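PDB 6TO1: minor fimbrium subunit Mfa5 from Porphyromonas gingivalis ATCC 33277, which serves as an accessory subunit at the tip of the minor fimbriae, pili that mediate biofilm formation and adhesion to host cells and to other oral bacteria. Local coordinates for residues A[242-247]-A[305-310]; A[300-305]-A[344-349]; A[533-538]-A[594-599]. All coordinates share one frame; numbering follows the deposited sequence.

Contact 1. Residues A[242-247]-A[305-310]; sequences YPVKNV and SKFDYS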
loop_
_atom_site.group_PDB
_atom_site.type_symbol
_atom_site.label_atom_id
_atom_site.label_comp_id
_atom_site.label_asym_id
_atom_site.label_seq_id
_atom_site.Cartn_x
_atom_site.Cartn_y
_atom_site.Cartn_z
ATOM N N TYR A 242 41.619 13.309 11.105
ATOM C CA TYR A 242 41.546 14.667 11.602
ATOM C C TYR A 242 42.217 14.792 12.969
ATOM O O TYR A 242 42.242 13.835 13.758
ATOM C CB TYR A 242 40.086 15.130 11.731
ATOM C CG TYR A 242 39.399 15.322 10.402
ATOM C CD1 TYR A 242 39.995 16.097 9.405
ATOM C CD2 TYR A 242 38.170 14.723 10.138
ATOM C CE1 TYR A 242 39.390 16.273 8.193
ATOM C CE2 TYR A 242 37.545 14.891 8.914
ATOM C CZ TYR A 242 38.174 15.660 7.942
ATOM O OH TYR A 242 37.577 15.838 6.728
ATOM N N PRO A 243 42.679 15.997 13.295
ATOM C CA PRO A 243 43.286 16.227 14.607
ATOM C C PRO A 243 42.305 16.015 15.743
ATOM O O PRO A 243 41.098 16.235 15.611
ATOM C CB PRO A 243 43.722 17.698 14.551
ATOM C CG PRO A 243 43.764 18.051 13.105
ATOM C CD PRO A 243 42.725 17.196 12.435
ATOM N N VAL A 244 42.854 15.620 16.875
ATOM C CA VAL A 244 42.109 15.436 18.111
ATOM C C VAL A 244 42.342 16.662 18.996
ATOM O O VAL A 244 43.488 17.002 19.305
ATOM C CB VAL A 244 42.553 14.155 18.828
ATOM C CG1 VAL A 244 41.907 14.057 20.207
ATOM C CG2 VAL A 244 42.245 12.898 18.002
ATOM N N LYS A 245 41.260 17.279 19.447
ATOM C CA LYS A 245 41.328 18.472 20.280
ATOM C C LYS A 245 41.707 18.120 21.703
ATOM O O LYS A 245 41.265 17.094 22.244
ATOM C CB LYS A 245 39.979 19.191 20.296
ATOM C CG LYS A 245 39.507 19.648 18.956
ATOM C CD LYS A 245 38.198 20.435 19.158
ATOM C CE LYS A 245 37.887 21.333 17.989
ATOM N NZ LYS A 245 36.660 22.165 18.249
ATOM N N ASN A 246 42.557 18.968 22.289
ATOM C CA ASN A 246 43.029 18.810 23.663
ATOM C C ASN A 246 43.421 17.370 23.943
ATOM O O ASN A 246 42.963 16.742 24.898
ATOM C CB ASN A 246 41.976 19.279 24.659
ATOM C CG ASN A 246 41.598 20.721 24.454
ATOM O OD1 ASN A 246 40.426 21.050 24.265
ATOM N ND2 ASN A 246 42.594 21.590 24.470
ATOM N N VAL A 247 44.309 16.844 23.099
ATOM C CA VAL A 247 44.589 15.417 23.137
ATOM C C VAL A 247 45.312 15.066 24.431
ATOM O O VAL A 247 46.169 15.822 24.927
ATOM C CB VAL A 247 45.394 15.002 21.895
ATOM C CG1 VAL A 247 46.764 15.721 21.872
ATOM C CG2 VAL A 247 45.529 13.486 21.830
ATOM N N SER A 305 32.873 15.772 19.751
ATOM C CA SER A 305 33.481 17.042 20.123
ATOM C C SER A 305 35.003 16.970 20.220
ATOM O O SER A 305 35.665 18.021 20.268
ATOM C CB SER A 305 32.887 17.514 21.460
ATOM O OG SER A 305 33.216 16.601 22.494
ATOM N N LYS A 306 35.575 15.780 20.199
ATOM C CA LYS A 306 37.022 15.643 20.265
ATOM C C LYS A 306 37.728 15.854 18.924
ATOM O O LYS A 306 38.958 15.986 18.912
ATOM C CB LYS A 306 37.363 14.267 20.838
ATOM C CG LYS A 306 37.574 14.275 22.345
ATOM C CD LYS A 306 39.054 14.583 22.619
ATOM C CE LYS A 306 39.391 14.482 24.048
ATOM N NZ LYS A 306 40.725 15.067 24.257
ATOM N N PHE A 307 37.018 15.875 17.796
ATOM C CA PHE A 307 37.683 16.047 16.516
ATOM C C PHE A 307 37.597 17.486 16.039
ATOM O O PHE A 307 36.571 18.158 16.202
ATOM C CB PHE A 307 37.101 15.119 15.450
ATOM C CG PHE A 307 37.409 13.678 15.678
ATOM C CD1 PHE A 307 38.677 13.181 15.467
ATOM C CD2 PHE A 307 36.423 12.809 16.123
ATOM C CE1 PHE A 307 38.953 11.819 15.701
ATOM C CE2 PHE A 307 36.680 11.493 16.340
ATOM C CZ PHE A 307 37.958 10.986 16.117
ATOM N N ASP A 308 38.681 17.960 15.442
ATOM C CA ASP A 308 38.702 19.278 14.831
ATOM C C ASP A 308 38.317 19.116 13.366
ATOM O O ASP A 308 39.099 18.616 12.555
ATOM C CB ASP A 308 40.063 19.947 14.984
ATOM C CG ASP A 308 40.086 21.358 14.433
ATOM O OD1 ASP A 308 39.069 21.841 13.876
ATOM O OD2 ASP A 308 41.162 21.973 14.552
ATOM N N TYR A 309 37.106 19.554 13.035
ATOM C CA TYR A 309 36.597 19.483 11.677
ATOM C C TYR A 309 36.639 20.830 10.966
ATOM O O TYR A 309 36.131 20.947 9.848
ATOM C CB TYR A 309 35.158 18.999 11.680
ATOM C CG TYR A 309 34.867 17.619 12.237
ATOM C CD1 TYR A 309 35.288 16.466 11.575
ATOM C CD2 TYR A 309 34.109 17.476 13.383
ATOM C CE1 TYR A 309 34.963 15.195 12.066
ATOM C CE2 TYR A 309 33.767 16.217 13.878
ATOM C CZ TYR A 309 34.191 15.084 13.203
ATOM O OH TYR A 309 33.858 13.862 13.697
ATOM N N SER A 310 37.245 21.844 11.579
ATOM C CA SER A 310 37.184 23.204 11.031
ATOM C C SER A 310 37.770 23.295 9.627
ATOM O O SER A 310 37.309 24.106 8.816
ATOM C CB SER A 310 37.900 24.164 11.982
ATOM O OG SER A 310 39.304 23.913 12.016
HETATM O O HOH W 1 34.561 20.437 19.207
HETATM O O HOH W 2 36.673 23.121 15.760
#
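Val244 and Phe307 form a single antiparallel bridge of the non-hydrogen-bonded kind, with their CA atoms 4.7 Å apart and a backbone bond on each flank: Asp308 N to Pro243 O, and Lys245 N to Lys306 O at a short 2.7 Å. Between them Val244 CA directs its hydrogen at Lys306 O, while Phe307 CA does the same at Pro243 O. The chain of Lys306 bends at its second torsion (chi2 -89°), passes CG1 of Val244 with its CD and brings NZ to Lys245 O at 2.9 Å; Asp251 gives the same ammonium a salt bridge. Both segments belong to the long excursion between strands 227-234 and 357-362 of the von Willebrand factor A domain. Here Tyr242 reaches helix 209-220 and the residue before it: its backbone N donates to Gln210 OE1, and its ring meets His208, the neighbour of the magnesium ligand Thr207. That ring also meets Tyr309, CD2 lying 3.7 Å from CD1 of Tyr309 with the planes 78° apart. The hydroxyls go elsewhere, Tyr242 to Leu312 O and Tyr309 to Glu347. On the outer side Lys245 runs extended beside the 305-310 backbone, its CE 4.0 Å from Asp308 CB, and NZ reaches Ser305 O through one water and, more weakly, Asp308 OD1 through a second. The same OD1 closes an Asx turn by accepting from Ser310 N, and takes Ser310 OG as well.

Contact 2. Residues A[300-305]-A[344-349]; sequences RNLPES and AINEAQ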
loop_
_atom_site.group_PDB
_atom_site.type_symbol
_atom_site.label_atom_id
_atom_site.label_comp_id
_atom_site.label_asym_id
_atom_site.label_seq_id
_atom_site.Cartn_x
_atom_site.Cartn_y
_atom_site.Cartn_z
ATOM N N ARG A 300 38.614 4.299 19.177
ATOM C CA ARG A 300 37.561 4.425 18.177
ATOM C C ARG A 300 36.241 4.867 18.797
ATOM O O ARG A 300 35.217 4.855 18.112
ATOM C CB ARG A 300 37.372 3.120 17.383
ATOM C CG ARG A 300 37.137 1.889 18.208
ATOM C CD ARG A 300 36.829 0.708 17.274
ATOM N NE ARG A 300 36.643 -0.538 17.999
ATOM C CZ ARG A 300 37.572 -1.484 18.135
ATOM N NH1 ARG A 300 38.773 -1.336 17.593
ATOM N NH2 ARG A 300 37.294 -2.570 18.849
ATOM N N ASN A 301 36.237 5.286 20.069
ATOM C CA ASN A 301 35.002 5.702 20.721
ATOM C C ASN A 301 35.125 7.072 21.354
ATOM O O ASN A 301 34.520 7.349 22.393
ATOM C CB ASN A 301 34.579 4.684 21.772
ATOM C CG ASN A 301 35.577 4.564 22.942
ATOM O OD1 ASN A 301 36.774 4.821 22.816
ATOM N ND2 ASN A 301 35.071 4.129 24.081
ATOM N N LEU A 302 35.869 7.981 20.728
ATOM C CA LEU A 302 35.895 9.346 21.214
ATOM C C LEU A 302 34.575 10.038 20.910
ATOM O O LEU A 302 33.922 9.742 19.900
ATOM C CB LEU A 302 37.015 10.140 20.572
ATOM C CG LEU A 302 38.447 9.638 20.691
ATOM C CD1 LEU A 302 39.360 10.604 19.951
ATOM C CD2 LEU A 302 38.811 9.565 22.146
ATOM N N PRO A 303 34.184 11.007 21.727
ATOM C CA PRO A 303 33.049 11.852 21.349
ATOM C C PRO A 303 33.348 12.694 20.117
ATOM O O PRO A 303 34.491 13.041 19.821
ATOM C CB PRO A 303 32.821 12.734 22.589
ATOM C CG PRO A 303 34.108 12.717 23.326
ATOM C CD PRO A 303 34.795 11.405 23.015
ATOM N N GLU A 304 32.282 13.057 19.409
ATOM C CA GLU A 304 32.424 13.897 18.225
ATOM C C GLU A 304 33.071 15.243 18.539
ATOM O O GLU A 304 33.776 15.803 17.693
ATOM C CB GLU A 304 31.032 14.060 17.590
ATOM C CG GLU A 304 31.033 14.780 16.260
ATOM C CD GLU A 304 29.647 14.845 15.662
ATOM O OE1 GLU A 304 28.693 14.433 16.349
ATOM O OE2 GLU A 304 29.522 15.273 14.505
ATOM N N SER A 305 32.873 15.772 19.751
ATOM C CA SER A 305 33.481 17.042 20.123
ATOM C C SER A 305 35.003 16.970 20.220
ATOM O O SER A 305 35.665 18.021 20.268
ATOM C CB SER A 305 32.887 17.514 21.460
ATOM O OG SER A 305 33.216 16.601 22.494
ATOM N N ALA A 344 38.285 6.238 11.648
ATOM C CA ALA A 344 37.208 6.049 10.678
ATOM C C ALA A 344 36.054 5.253 11.266
ATOM O O ALA A 344 34.890 5.552 10.985
ATOM C CB ALA A 344 37.755 5.365 9.435
ATOM N N ILE A 345 36.345 4.204 12.042
ATOM C CA ILE A 345 35.273 3.512 12.755
ATOM C C ILE A 345 34.529 4.503 13.656
ATOM O O ILE A 345 33.295 4.490 13.745
ATOM C CB ILE A 345 35.820 2.319 13.555
ATOM C CG1 ILE A 345 36.494 1.293 12.634
ATOM C CG2 ILE A 345 34.687 1.735 14.374
ATOM C CD1 ILE A 345 37.383 0.304 13.354
ATOM N N ASN A 346 35.287 5.389 14.329
ATOM C CA ASN A 346 34.727 6.402 15.224
ATOM C C ASN A 346 33.785 7.326 14.472
ATOM O O ASN A 346 32.675 7.635 14.942
ATOM C CB ASN A 346 35.907 7.179 15.843
ATOM C CG ASN A 346 35.621 7.775 17.206
ATOM O OD1 ASN A 346 36.553 7.965 18.001
ATOM N ND2 ASN A 346 34.389 8.140 17.459
ATOM N N GLU A 347 34.209 7.777 13.288
ATOM C CA GLU A 347 33.406 8.672 12.475
ATOM C C GLU A 347 32.144 7.977 11.984
ATOM O O GLU A 347 31.061 8.575 11.968
ATOM C CB GLU A 347 34.241 9.152 11.301
ATOM C CG GLU A 347 33.605 10.257 10.506
ATOM C CD GLU A 347 33.565 11.569 11.264
ATOM O OE1 GLU A 347 34.445 11.785 12.126
ATOM O OE2 GLU A 347 32.665 12.386 10.996
ATOM N N ALA A 348 32.262 6.709 11.611
ATOM C CA ALA A 348 31.079 5.964 11.226
ATOM C C ALA A 348 30.109 5.839 12.385
ATOM O O ALA A 348 28.903 5.796 12.163
ATOM C CB ALA A 348 31.461 4.587 10.700
ATOM N N GLN A 349 30.608 5.772 13.624
ATOM C CA GLN A 349 29.706 5.664 14.769
ATOM C C GLN A 349 28.793 6.882 14.866
ATOM O O GLN A 349 27.612 6.757 15.224
ATOM C CB GLN A 349 30.492 5.498 16.074
ATOM C CG GLN A 349 29.591 5.145 17.259
ATOM C CD GLN A 349 28.828 3.837 17.052
ATOM O OE1 GLN A 349 29.408 2.801 16.768
ATOM N NE2 GLN A 349 27.520 3.894 17.187
#
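Helix 340-353, which leads into strand 357-362 of the von Willebrand factor A sheet, grips the loop after strand 296-298 with one side-chain amide: Asn346 takes hold of both backbone polar atoms of Leu302. Its OD1 accepts from Leu302 N at 2.8 Å, a bent bond with an angle of 143° at the hydrogen. ND2 gives a straighter one (170°) to Leu302 O at 3.0 Å, arriving in the carbonyl plane on a lone pair. With CG roughly opposite the backbone N (chi1 -153°), the amide reaches out from the helix to the loop, and the paired bonds fix its flip. The loop presses close to the helix here, Arg300 O lying 3.3 Å from Asn346 CA. Farther round the contact Arg217 pairs with both Glu304 and Glu347, probably offsetting the like charges of the two carboxylates. The guanidinium of Arg300 continues to a salt bridge with Asp261 and a hydrogen bond to Asn342. Its aliphatic part runs side by side with Ile345, one residue back along the helix from Asn346, and CD of Arg300 rests 3.7 Å from CG2 of Ile345.

Contact 3. Residues A[533-538]-A[594-599]; sequences IKRHYV and YSVPPT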
loop_
_atom_site.group_PDB
_atom_site.type_symbol
_atom_site.label_atom_id
_atom_site.label_comp_id
_atom_site.label_asym_id
_atom_site.label_seq_id
_atom_site.Cartn_x
_atom_site.Cartn_y
_atom_site.Cartn_z
ATOM N N ILE A 533 -49.152 -6.903 -13.389
ATOM C CA ILE A 533 -50.546 -6.549 -13.163
ATOM C C ILE A 533 -51.240 -7.794 -12.649
ATOM O O ILE A 533 -51.276 -8.821 -13.338
ATOM C CB ILE A 533 -51.223 -5.998 -14.431
ATOM C CG1 ILE A 533 -50.642 -4.616 -14.720
ATOM C CG2 ILE A 533 -52.752 -5.917 -14.255
ATOM C CD1 ILE A 533 -51.013 -3.991 -16.066
ATOM N N LYS A 534 -51.702 -7.732 -11.410
ATOM C CA LYS A 534 -52.400 -8.826 -10.781
ATOM C C LYS A 534 -53.898 -8.614 -10.999
ATOM O O LYS A 534 -54.385 -7.482 -10.927
ATOM C CB LYS A 534 -52.098 -8.874 -9.295
ATOM C CG LYS A 534 -50.627 -9.084 -8.986
ATOM C CD LYS A 534 -50.425 -9.339 -7.512
ATOM C CE LYS A 534 -49.661 -8.206 -6.832
ATOM N NZ LYS A 534 -49.235 -8.617 -5.445
ATOM N N ARG A 535 -54.604 -9.703 -11.291
ATOM C CA ARG A 535 -56.061 -9.702 -11.411
ATOM C C ARG A 535 -56.639 -10.487 -10.244
ATOM O O ARG A 535 -56.234 -11.628 -9.994
ATOM C CB ARG A 535 -56.470 -10.312 -12.752
ATOM C CG ARG A 535 -55.960 -9.497 -13.930
ATOM C CD ARG A 535 -56.513 -10.024 -15.263
ATOM N NE ARG A 535 -55.821 -11.244 -15.668
ATOM C CZ ARG A 535 -55.834 -11.743 -16.897
ATOM N NH1 ARG A 535 -56.539 -11.151 -17.856
ATOM N NH2 ARG A 535 -55.135 -12.833 -17.169
ATOM N N HIS A 536 -57.543 -9.856 -9.501
ATOM C CA HIS A 536 -58.190 -10.472 -8.356
ATOM C C HIS A 536 -59.678 -10.636 -8.662
ATOM O O HIS A 536 -60.257 -9.837 -9.400
ATOM C CB HIS A 536 -58.044 -9.626 -7.098
ATOM C CG HIS A 536 -56.639 -9.194 -6.810
ATOM N ND1 HIS A 536 -55.812 -9.888 -5.950
ATOM C CD2 HIS A 536 -55.926 -8.131 -7.253
ATOM C CE1 HIS A 536 -54.644 -9.266 -5.873
ATOM N NE2 HIS A 536 -54.681 -8.205 -6.667
ATOM N N TYR A 537 -60.277 -11.669 -8.082
ATOM C CA TYR A 537 -61.657 -12.073 -8.373
ATOM C C TYR A 537 -62.395 -12.203 -7.048
ATOM O O TYR A 537 -62.226 -13.188 -6.320
ATOM C CB TYR A 537 -61.657 -13.374 -9.166
ATOM C CG TYR A 537 -60.819 -13.281 -10.423
ATOM C CD1 TYR A 537 -61.359 -12.805 -11.598
ATOM C CD2 TYR A 537 -59.438 -13.599 -10.411
ATOM C CE1 TYR A 537 -60.617 -12.672 -12.720
ATOM C CE2 TYR A 537 -58.685 -13.492 -11.557
ATOM C CZ TYR A 537 -59.276 -13.025 -12.711
ATOM O OH TYR A 537 -58.577 -12.873 -13.886
ATOM N N VAL A 538 -63.207 -11.197 -6.729
ATOM C CA VAL A 538 -63.743 -11.054 -5.386
ATOM C C VAL A 538 -65.260 -10.905 -5.384
ATOM O O VAL A 538 -65.885 -10.527 -6.374
ATOM C CB VAL A 538 -63.094 -9.847 -4.651
ATOM C CG1 VAL A 538 -61.565 -10.067 -4.516
ATOM C CG2 VAL A 538 -63.389 -8.555 -5.359
ATOM N N TYR A 594 -52.766 -0.183 -19.221
ATOM C CA TYR A 594 -53.108 -1.348 -20.013
ATOM C C TYR A 594 -54.590 -1.654 -19.838
ATOM O O TYR A 594 -55.172 -1.363 -18.786
ATOM C CB TYR A 594 -52.275 -2.540 -19.608
ATOM C CG TYR A 594 -50.827 -2.339 -19.944
ATOM C CD1 TYR A 594 -50.322 -2.772 -21.159
ATOM C CD2 TYR A 594 -49.972 -1.693 -19.063
ATOM C CE1 TYR A 594 -49.009 -2.591 -21.491
ATOM C CE2 TYR A 594 -48.643 -1.504 -19.393
ATOM C CZ TYR A 594 -48.173 -1.958 -20.603
ATOM O OH TYR A 594 -46.863 -1.774 -20.958
ATOM N N SER A 595 -55.180 -2.257 -20.878
ATOM C CA SER A 595 -56.600 -2.621 -20.896
ATOM C C SER A 595 -56.728 -4.060 -20.420
ATOM O O SER A 595 -56.357 -5.006 -21.131
ATOM C CB SER A 595 -57.185 -2.420 -22.295
ATOM O OG SER A 595 -58.544 -2.832 -22.337
ATOM N N VAL A 596 -57.206 -4.235 -19.198
ATOM C CA VAL A 596 -57.095 -5.513 -18.506
ATOM C C VAL A 596 -58.483 -6.132 -18.397
ATOM O O VAL A 596 -59.363 -5.545 -17.751
ATOM C CB VAL A 596 -56.463 -5.358 -17.114
ATOM C CG1 VAL A 596 -56.379 -6.688 -16.451
ATOM C CG2 VAL A 596 -55.094 -4.712 -17.284
ATOM N N PRO A 597 -58.708 -7.313 -18.970
ATOM C CA PRO A 597 -59.992 -7.986 -18.789
ATOM C C PRO A 597 -59.876 -9.088 -17.754
ATOM O O PRO A 597 -58.786 -9.630 -17.520
ATOM C CB PRO A 597 -60.259 -8.562 -20.187
ATOM C CG PRO A 597 -58.876 -9.070 -20.580
ATOM C CD PRO A 597 -57.858 -8.087 -19.901
ATOM N N PRO A 598 -60.983 -9.483 -17.131
ATOM C CA PRO A 598 -60.952 -10.696 -16.305
ATOM C C PRO A 598 -60.756 -11.929 -17.184
ATOM O O PRO A 598 -61.135 -11.951 -18.358
ATOM C CB PRO A 598 -62.325 -10.702 -15.620
ATOM C CG PRO A 598 -63.219 -9.980 -16.589
ATOM C CD PRO A 598 -62.356 -8.958 -17.329
ATOM N N THR A 599 -60.135 -12.959 -16.620
ATOM C CA THR A 599 -59.988 -14.191 -17.388
ATOM C C THR A 599 -61.345 -14.817 -17.689
ATOM O O THR A 599 -61.504 -15.477 -18.717
ATOM C CB THR A 599 -59.101 -15.191 -16.661
ATOM O OG1 THR A 599 -59.598 -15.445 -15.347
ATOM C CG2 THR A 599 -57.713 -14.623 -16.566
#
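Arg535 and Tyr537 reach across from their strand to the extended segment after Val596. NH1 of Arg535 donates to Pro597 O at 2.7 Å, arriving nearly along the C=O axis but 21° out of the guanidinium plane. One face of that guanidinium carries the methyl of Thr599, CG2 standing only 3.2 Å from NH2 near the rim. A bend at chi3 (-76°) turns the arginine's end toward residues 597-599, and at the bend CD packs 3.5 Å from Val596 CG1. Tyr537 crosses Pro598 and Thr599 at about a right angle. Its OH accepts from Thr599 N in a nearly straight bond of 3.1 Å. The edge of the ring meets the proline, where CE1 of Tyr537 lies 3.9 Å from CB of Pro598. Farther back along the strand the meeting is purely apolar. Ile533 and Val596 come tip to tip through their CG2 methyls, 4.0 Å apart, while CD1 of Ile533 reaches the ring of Tyr594 obliquely. The two strand segments run 10.1 Å apart at 23° and share no backbone bond, so two sheets meet through their side chains, as in the layers of a beta sandwich. Strand 530-539 sits between 565-568 and 634-643; strand 592-596 pairs with 624-628, whose Ile626 packs on both Ile533 and Val596. Behind the polar end stands Asp567, probably helping to position both long side chains: it forms a salt bridge with Arg535 NE and a hydrogen bond with Tyr537 OH, with a weak bond from Thr599 OG1 besides.

Overall arrangement
From the N terminus, the chain first lays down strands 90-98 and 110-119 of a separate antiparallel sheet, then four of the six strands of the von Willebrand factor A sheet, and leaves strand 227-234 on a long excursion. Contact 1 closes a loop from 242-247 to 305-310; contact 2 opens at 300-305 before that loop is complete, so the two cross and share Ser305. They touch where Phe307 packs on Asn346 and Leu302. Contact 1 joins two loops of the excursion, and contact 2 ties the second of them to helix 340-353, which leads to strand 357-362. Contact 3 comes later in series, joining two sheets of another domain, its centre about 105 Å from that of contact 1.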